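Local coordinates for protein putative aspartyl-tRNA synthetase (Leishmania major, PDB 6OD8) that probably attaches L-aspartate to tRNA(Asp) at the expense of ATP, as a class-II aminoacyl-tRNA synthetase, at residues L361-V375 / V437-D449. Residues are numbered along the deposited sequence; the frame is centred on the assembly and turned at random.
With EDO (1,2-ethanediol), chain K; EDO (1,2-ethanediol), chain E.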
loop_
_atom_site.group_PDB
_atom_site.type_symbol
_atom_site.label_atom_id
_atom_site.label_comp_id
_atom_site.label_asym_id
_atom_site.label_seq_id
_atom_site.Cartn_x
_atom_site.Cartn_y
_atom_site.Cartn_z
ATOM N N LEU A 361 -19.419 -8.444 -14.028
ATOM C CA LEU A 361 -18.848 -7.563 -15.034
ATOM C C LEU A 361 -18.342 -8.364 -16.224
ATOM O O LEU A 361 -17.698 -9.408 -16.063
ATOM C CB LEU A 361 -17.695 -6.765 -14.437
ATOM C CG LEU A 361 -17.186 -5.581 -15.257
ATOM C CD1 LEU A 361 -18.192 -4.456 -15.071
ATOM C CD2 LEU A 361 -15.771 -5.154 -14.787
ATOM N N VAL A 362 -18.645 -7.867 -17.419
ATOM C CA VAL A 362 -18.049 -8.350 -18.661
ATOM C C VAL A 362 -17.059 -7.284 -19.103
ATOM O O VAL A 362 -17.446 -6.129 -19.306
ATOM C CB VAL A 362 -19.110 -8.610 -19.735
ATOM C CG1 VAL A 362 -18.452 -9.049 -21.045
ATOM C CG2 VAL A 362 -20.107 -9.678 -19.251
ATOM N N TRP A 363 -15.776 -7.647 -19.206
ATOM C CA TRP A 363 -14.769 -6.680 -19.619
ATOM C C TRP A 363 -14.122 -7.018 -20.960
ATOM O O TRP A 363 -13.350 -6.207 -21.468
ATOM C CB TRP A 363 -13.687 -6.514 -18.523
ATOM C CG TRP A 363 -12.771 -7.691 -18.269
ATOM C CD1 TRP A 363 -11.507 -7.868 -18.748
ATOM C CD2 TRP A 363 -13.042 -8.821 -17.430
ATOM N NE1 TRP A 363 -10.975 -9.045 -18.266
ATOM C CE2 TRP A 363 -11.910 -9.662 -17.480
ATOM C CE3 TRP A 363 -14.141 -9.211 -16.658
ATOM C CZ2 TRP A 363 -11.838 -10.859 -16.770
ATOM C CZ3 TRP A 363 -14.075 -10.412 -15.964
ATOM C CH2 TRP A 363 -12.931 -11.218 -16.026
ATOM N N LYS A 364 -14.422 -8.181 -21.538
ATOM C CA LYS A 364 -13.868 -8.625 -22.814
ATOM C C LYS A 364 -14.962 -8.728 -23.862
ATOM O O LYS A 364 -16.055 -9.243 -23.583
ATOM C CB LYS A 364 -13.207 -10.007 -22.698
ATOM C CG LYS A 364 -12.079 -10.133 -21.679
ATOM C CD LYS A 364 -11.350 -11.462 -21.865
ATOM C CE LYS A 364 -10.286 -11.661 -20.805
ATOM N NZ LYS A 364 -9.378 -12.797 -21.152
ATOM N N LEU A 365 -14.653 -8.299 -25.086
ATOM C CA LEU A 365 -15.462 -8.730 -26.221
ATOM C C LEU A 365 -15.257 -10.224 -26.464
ATOM O O LEU A 365 -14.177 -10.768 -26.223
ATOM C CB LEU A 365 -15.079 -7.950 -27.485
ATOM C CG LEU A 365 -15.818 -6.656 -27.826
ATOM C CD1 LEU A 365 -15.548 -5.622 -26.781
ATOM C CD2 LEU A 365 -15.411 -6.136 -29.218
ATOM N N THR A 366 -16.296 -10.893 -26.955
ATOM C CA THR A 366 -16.100 -12.263 -27.414
ATOM C C THR A 366 -15.363 -12.255 -28.753
ATOM O O THR A 366 -15.431 -11.275 -29.499
ATOM C CB THR A 366 -17.430 -13.004 -27.567
ATOM O OG1 THR A 366 -18.177 -12.436 -28.645
ATOM C CG2 THR A 366 -18.251 -12.938 -26.278
ATOM N N PRO A 367 -14.618 -13.320 -29.068
ATOM C CA PRO A 367 -14.028 -13.400 -30.416
ATOM C C PRO A 367 -15.073 -13.257 -31.504
ATOM O O PRO A 367 -14.801 -12.639 -32.542
ATOM C CB PRO A 367 -13.354 -14.781 -30.427
ATOM C CG PRO A 367 -13.058 -15.055 -28.957
ATOM C CD PRO A 367 -14.209 -14.446 -28.201
ATOM N N GLU A 368 -16.286 -13.772 -31.271
ATOM C CA GLU A 368 -17.340 -13.723 -32.281
ATOM C C GLU A 368 -17.815 -12.295 -32.526
ATOM O O GLU A 368 -18.019 -11.891 -33.677
ATOM C CB GLU A 368 -18.506 -14.608 -31.853
ATOM C CG GLU A 368 -18.210 -16.113 -31.881
ATOM C CD GLU A 368 -17.311 -16.593 -30.737
ATOM O OE1 GLU A 368 -17.307 -15.974 -29.652
ATOM O OE2 GLU A 368 -16.607 -17.606 -30.926
ATOM N N ARG A 369 -18.000 -11.515 -31.459
ATOM C CA ARG A 369 -18.442 -10.136 -31.647
ATOM C C ARG A 369 -17.387 -9.331 -32.399
ATOM O O ARG A 369 -17.720 -8.506 -33.258
ATOM C CB ARG A 369 -18.764 -9.486 -30.297
ATOM C CG ARG A 369 -19.701 -8.284 -30.402
ATOM C CD ARG A 369 -20.961 -8.627 -31.226
ATOM N NE ARG A 369 -21.836 -7.477 -31.420
ATOM C CZ ARG A 369 -22.753 -7.367 -32.386
ATOM N NH1 ARG A 369 -22.920 -8.343 -33.278
ATOM N NH2 ARG A 369 -23.506 -6.272 -32.468
ATOM N N ILE A 370 -16.113 -9.569 -32.085
ATOM C CA ILE A 370 -15.018 -8.926 -32.796
ATOM C C ILE A 370 -15.146 -9.176 -34.292
ATOM O O ILE A 370 -15.085 -8.241 -35.101
ATOM C CB ILE A 370 -13.674 -9.416 -32.230
ATOM C CG1 ILE A 370 -13.402 -8.715 -30.887
ATOM C CG2 ILE A 370 -12.538 -9.225 -33.240
ATOM C CD1 ILE A 370 -12.218 -9.265 -30.118
ATOM N N LYS A 371 -15.388 -10.436 -34.676
ATOM C CA LYS A 371 -15.524 -10.768 -36.090
ATOM C C LYS A 371 -16.802 -10.166 -36.676
ATOM O O LYS A 371 -16.771 -9.572 -37.756
ATOM C CB LYS A 371 -15.492 -12.290 -36.269
ATOM N N GLU A 372 -17.929 -10.298 -35.961
ATOM C CA GLU A 372 -19.220 -9.810 -36.449
ATOM C C GLU A 372 -19.190 -8.321 -36.779
ATOM O O GLU A 372 -19.802 -7.885 -37.765
ATOM C CB GLU A 372 -20.315 -10.074 -35.411
ATOM C CG GLU A 372 -20.671 -11.531 -35.189
ATOM C CD GLU A 372 -21.490 -11.739 -33.919
ATOM O OE1 GLU A 372 -22.001 -10.741 -33.365
ATOM O OE2 GLU A 372 -21.616 -12.901 -33.473
ATOM N N LEU A 373 -18.535 -7.511 -35.944
ATOM C CA LEU A 373 -18.513 -6.075 -36.173
ATOM C C LEU A 373 -17.261 -5.610 -36.895
ATOM O O LEU A 373 -17.154 -4.421 -37.195
ATOM C CB LEU A 373 -18.645 -5.305 -34.851
ATOM C CG LEU A 373 -19.911 -5.568 -34.037
ATOM C CD1 LEU A 373 -19.798 -4.833 -32.706
ATOM C CD2 LEU A 373 -21.136 -5.121 -34.790
ATOM N N GLY A 374 -16.320 -6.502 -37.185
ATOM C CA GLY A 374 -15.088 -6.040 -37.809
ATOM C C GLY A 374 -14.272 -5.120 -36.926
ATOM O O GLY A 374 -13.691 -4.146 -37.419
ATOM N N VAL A 375 -14.222 -5.403 -35.620
ATOM C CA VAL A 375 -13.325 -4.699 -34.711
ATOM C C VAL A 375 -11.885 -5.014 -35.091
ATOM O O VAL A 375 -11.545 -6.164 -35.407
ATOM C CB VAL A 375 -13.639 -5.117 -33.261
ATOM C CG1 VAL A 375 -12.593 -4.616 -32.278
ATOM C CG2 VAL A 375 -15.030 -4.620 -32.862
ATOM N N VAL A 437 -22.413 1.283 -25.847
ATOM C CA VAL A 437 -21.293 0.357 -25.997
ATOM C C VAL A 437 -21.692 -1.046 -25.556
ATOM O O VAL A 437 -21.339 -2.040 -26.205
ATOM C CB VAL A 437 -20.068 0.877 -25.223
ATOM C CG1 VAL A 437 -19.021 -0.237 -25.058
ATOM C CG2 VAL A 437 -19.479 2.097 -25.953
ATOM N N LYS A 438 -22.438 -1.155 -24.452
ATOM C CA LYS A 438 -22.851 -2.477 -23.993
ATOM C C LYS A 438 -23.767 -3.138 -25.012
ATOM O O LYS A 438 -23.617 -4.327 -25.323
ATOM C CB LYS A 438 -23.529 -2.372 -22.624
ATOM C CG LYS A 438 -24.024 -3.706 -22.028
ATOM C CD LYS A 438 -22.891 -4.653 -21.694
ATOM C CE LYS A 438 -23.415 -5.941 -21.022
ATOM N NZ LYS A 438 -24.083 -5.657 -19.711
ATOM N N GLU A 439 -24.703 -2.367 -25.571
ATOM C CA GLU A 439 -25.661 -2.924 -26.514
ATOM C C GLU A 439 -24.995 -3.325 -27.823
ATOM O O GLU A 439 -25.337 -4.362 -28.395
ATOM C CB GLU A 439 -26.789 -1.920 -26.751
ATOM C CG GLU A 439 -27.618 -1.666 -25.493
ATOM C CD GLU A 439 -28.730 -0.642 -25.688
ATOM O OE1 GLU A 439 -28.744 0.040 -26.739
ATOM O OE2 GLU A 439 -29.589 -0.526 -24.779
ATOM N N ARG A 440 -24.027 -2.535 -28.301
ATOM C CA ARG A 440 -23.388 -2.809 -29.592
ATOM C C ARG A 440 -22.321 -3.887 -29.483
ATOM O O ARG A 440 -22.298 -4.828 -30.287
ATOM C CB ARG A 440 -22.741 -1.545 -30.164
ATOM C CG ARG A 440 -22.237 -1.763 -31.605
ATOM C CD ARG A 440 -21.687 -0.496 -32.236
ATOM N NE ARG A 440 -20.965 -0.754 -33.491
ATOM C CZ ARG A 440 -21.559 -1.026 -34.648
ATOM N NH1 ARG A 440 -22.882 -1.104 -34.704
ATOM N NH2 ARG A 440 -20.835 -1.222 -35.750
ATOM N N TYR A 441 -21.420 -3.741 -28.502
ATOM C CA TYR A 441 -20.217 -4.554 -28.365
ATOM C C TYR A 441 -20.313 -5.615 -27.282
ATOM O O TYR A 441 -19.474 -6.521 -27.266
ATOM C CB TYR A 441 -18.988 -3.671 -28.061
ATOM C CG TYR A 441 -18.728 -2.672 -29.190
ATOM C CD1 TYR A 441 -18.073 -3.063 -30.357
ATOM C CD2 TYR A 441 -19.166 -1.355 -29.097
ATOM C CE1 TYR A 441 -17.862 -2.163 -31.404
ATOM C CE2 TYR A 441 -18.941 -0.447 -30.121
ATOM C CZ TYR A 441 -18.287 -0.855 -31.278
ATOM O OH TYR A 441 -18.079 0.029 -32.333
ATOM N N GLY A 442 -21.269 -5.495 -26.357
ATOM C CA GLY A 442 -21.484 -6.524 -25.347
ATOM C C GLY A 442 -20.595 -6.449 -24.134
ATOM O O GLY A 442 -20.508 -7.432 -23.386
ATOM N N THR A 443 -19.948 -5.309 -23.889
ATOM C CA THR A 443 -18.971 -5.200 -22.821
ATOM C C THR A 443 -19.321 -4.044 -21.893
ATOM O O THR A 443 -19.883 -3.029 -22.317
ATOM C CB THR A 443 -17.541 -5.024 -23.357
ATOM O OG1 THR A 443 -16.628 -4.989 -22.252
ATOM C CG2 THR A 443 -17.417 -3.747 -24.174
ATOM N N ASP A 444 -19.007 -4.240 -20.610
ATOM C CA ASP A 444 -19.164 -3.251 -19.549
ATOM C C ASP A 444 -17.910 -2.413 -19.329
ATOM O O ASP A 444 -17.916 -1.553 -18.441
ATOM C CB ASP A 444 -19.504 -3.932 -18.202
ATOM C CG ASP A 444 -20.788 -4.742 -18.245
ATOM O OD1 ASP A 444 -21.814 -4.245 -18.754
ATOM O OD2 ASP A 444 -20.765 -5.884 -17.745
ATOM N N PHE A 445 -16.847 -2.641 -20.114
ATOM C CA PHE A 445 -15.547 -2.003 -19.930
ATOM C C PHE A 445 -15.013 -1.536 -21.276
ATOM O O PHE A 445 -14.972 -2.323 -22.221
ATOM C CB PHE A 445 -14.547 -2.981 -19.310
ATOM C CG PHE A 445 -13.223 -2.345 -18.945
ATOM C CD1 PHE A 445 -13.016 -1.834 -17.675
ATOM C CD2 PHE A 445 -12.206 -2.230 -19.877
ATOM C CE1 PHE A 445 -11.808 -1.241 -17.325
ATOM C CE2 PHE A 445 -11.003 -1.629 -19.532
ATOM C CZ PHE A 445 -10.807 -1.135 -18.262
ATOM N N PHE A 446 -14.561 -0.287 -21.361
ATOM C CA PHE A 446 -14.000 0.177 -22.627
ATOM C C PHE A 446 -13.184 1.436 -22.377
ATOM O O PHE A 446 -13.311 2.097 -21.340
ATOM C CB PHE A 446 -15.084 0.409 -23.688
ATOM C CG PHE A 446 -15.859 1.697 -23.518
ATOM C CD1 PHE A 446 -15.488 2.833 -24.212
ATOM C CD2 PHE A 446 -16.955 1.765 -22.660
ATOM C CE1 PHE A 446 -16.201 4.032 -24.072
ATOM C CE2 PHE A 446 -17.644 2.957 -22.485
ATOM C CZ PHE A 446 -17.276 4.081 -23.199
ATOM N N ILE A 447 -12.302 1.746 -23.318
ATOM C CA ILE A 447 -11.563 2.997 -23.222
ATOM C C ILE A 447 -11.959 3.889 -24.392
ATOM O O ILE A 447 -12.236 3.396 -25.485
ATOM C CB ILE A 447 -10.037 2.770 -23.152
ATOM C CG1 ILE A 447 -9.444 2.521 -24.528
ATOM C CG2 ILE A 447 -9.725 1.592 -22.245
ATOM C CD1 ILE A 447 -8.864 3.765 -25.196
ATOM N N SER A 448 -12.016 5.200 -24.133
ATOM C CA SER A 448 -12.224 6.235 -25.134
ATOM C C SER A 448 -10.899 6.950 -25.315
ATOM O O SER A 448 -10.349 7.480 -24.347
ATOM C CB SER A 448 -13.305 7.234 -24.710
ATOM O OG SER A 448 -13.498 8.242 -25.721
ATOM N N ASP A 449 -10.422 6.994 -26.560
ATOM C CA ASP A 449 -9.062 7.375 -26.909
ATOM C C ASP A 449 -9.017 8.772 -27.532
ATOM O O ASP A 449 -9.825 9.089 -28.409
ATOM C CB ASP A 449 -8.500 6.335 -27.885
ATOM C CG ASP A 449 -7.059 6.542 -28.175
ATOM O OD1 ASP A 449 -6.343 6.965 -27.243
ATOM O OD2 ASP A 449 -6.638 6.284 -29.330
HETATM C C1 EDO K . -23.168 0.268 -19.234
HETATM O O1 EDO K . -24.591 0.178 -19.157
HETATM C C2 EDO K . -22.557 -1.115 -19.323
HETATM O O2 EDO K . -22.575 -1.750 -18.040
HETATM C C1 EDO E . -8.771 3.965 -30.838
HETATM O O1 EDO E . -7.735 3.348 -30.072
HETATM C C2 EDO E . -9.765 2.907 -31.315
HETATM O O2 EDO E . -9.358 2.358 -32.573
HETATM O O HOH W 1 -13.941 -4.572 -23.416
HETATM O O HOH W 2 -18.470 -9.629 -24.349
HETATM O O HOH W 3 -18.894 -9.239 -26.939
#
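The C-terminal end of helix 427-441, gripped through R440 O, and the turn that leads on into strand 445-449 of the class-II synthetase domain carry this contact with residues 361-375. R369 reaches side-on to the last helical turn: NE and NH2 both donate to R440 O, each at 2.9 Å, and R440 O lies 3° out of the guanidinium plane. With chi1 at -158°, R369 CG stands anti to the backbone N and against Y441 O; the bend at chi2 turns CD and the guanidinium toward R440 O, while NH1 holds E372 OE1 at 2.6 Å in a salt bridge that fixes the group's rotation. L373 sits between two arginines, its CD2 over one face of each guanidinium, toward the rim; its CD1 packs 3.4 Å from Y441 CD1, and V375 CG2 meets the edge of that ring. At the turn, V362 and D444 exchange two bonds: D444 N donates to V362 O (2.8 Å), and V362 N points almost straight (171°) at D444 OD2 on its anti side (2.9 Å). D444 OD1 takes K438 NZ on its syn side, so the carboxylate spans both segments. Between these ends L365 CD1 lies on T443 CG2 at 3.7 Å, and three waters bridge the segments. R440 and Y441 turn their polar ends to D386; W363 and F445 lean on helix 325-342, and L365 and Y441 on strand 400-403, beside strand 445-449 in the large sheet.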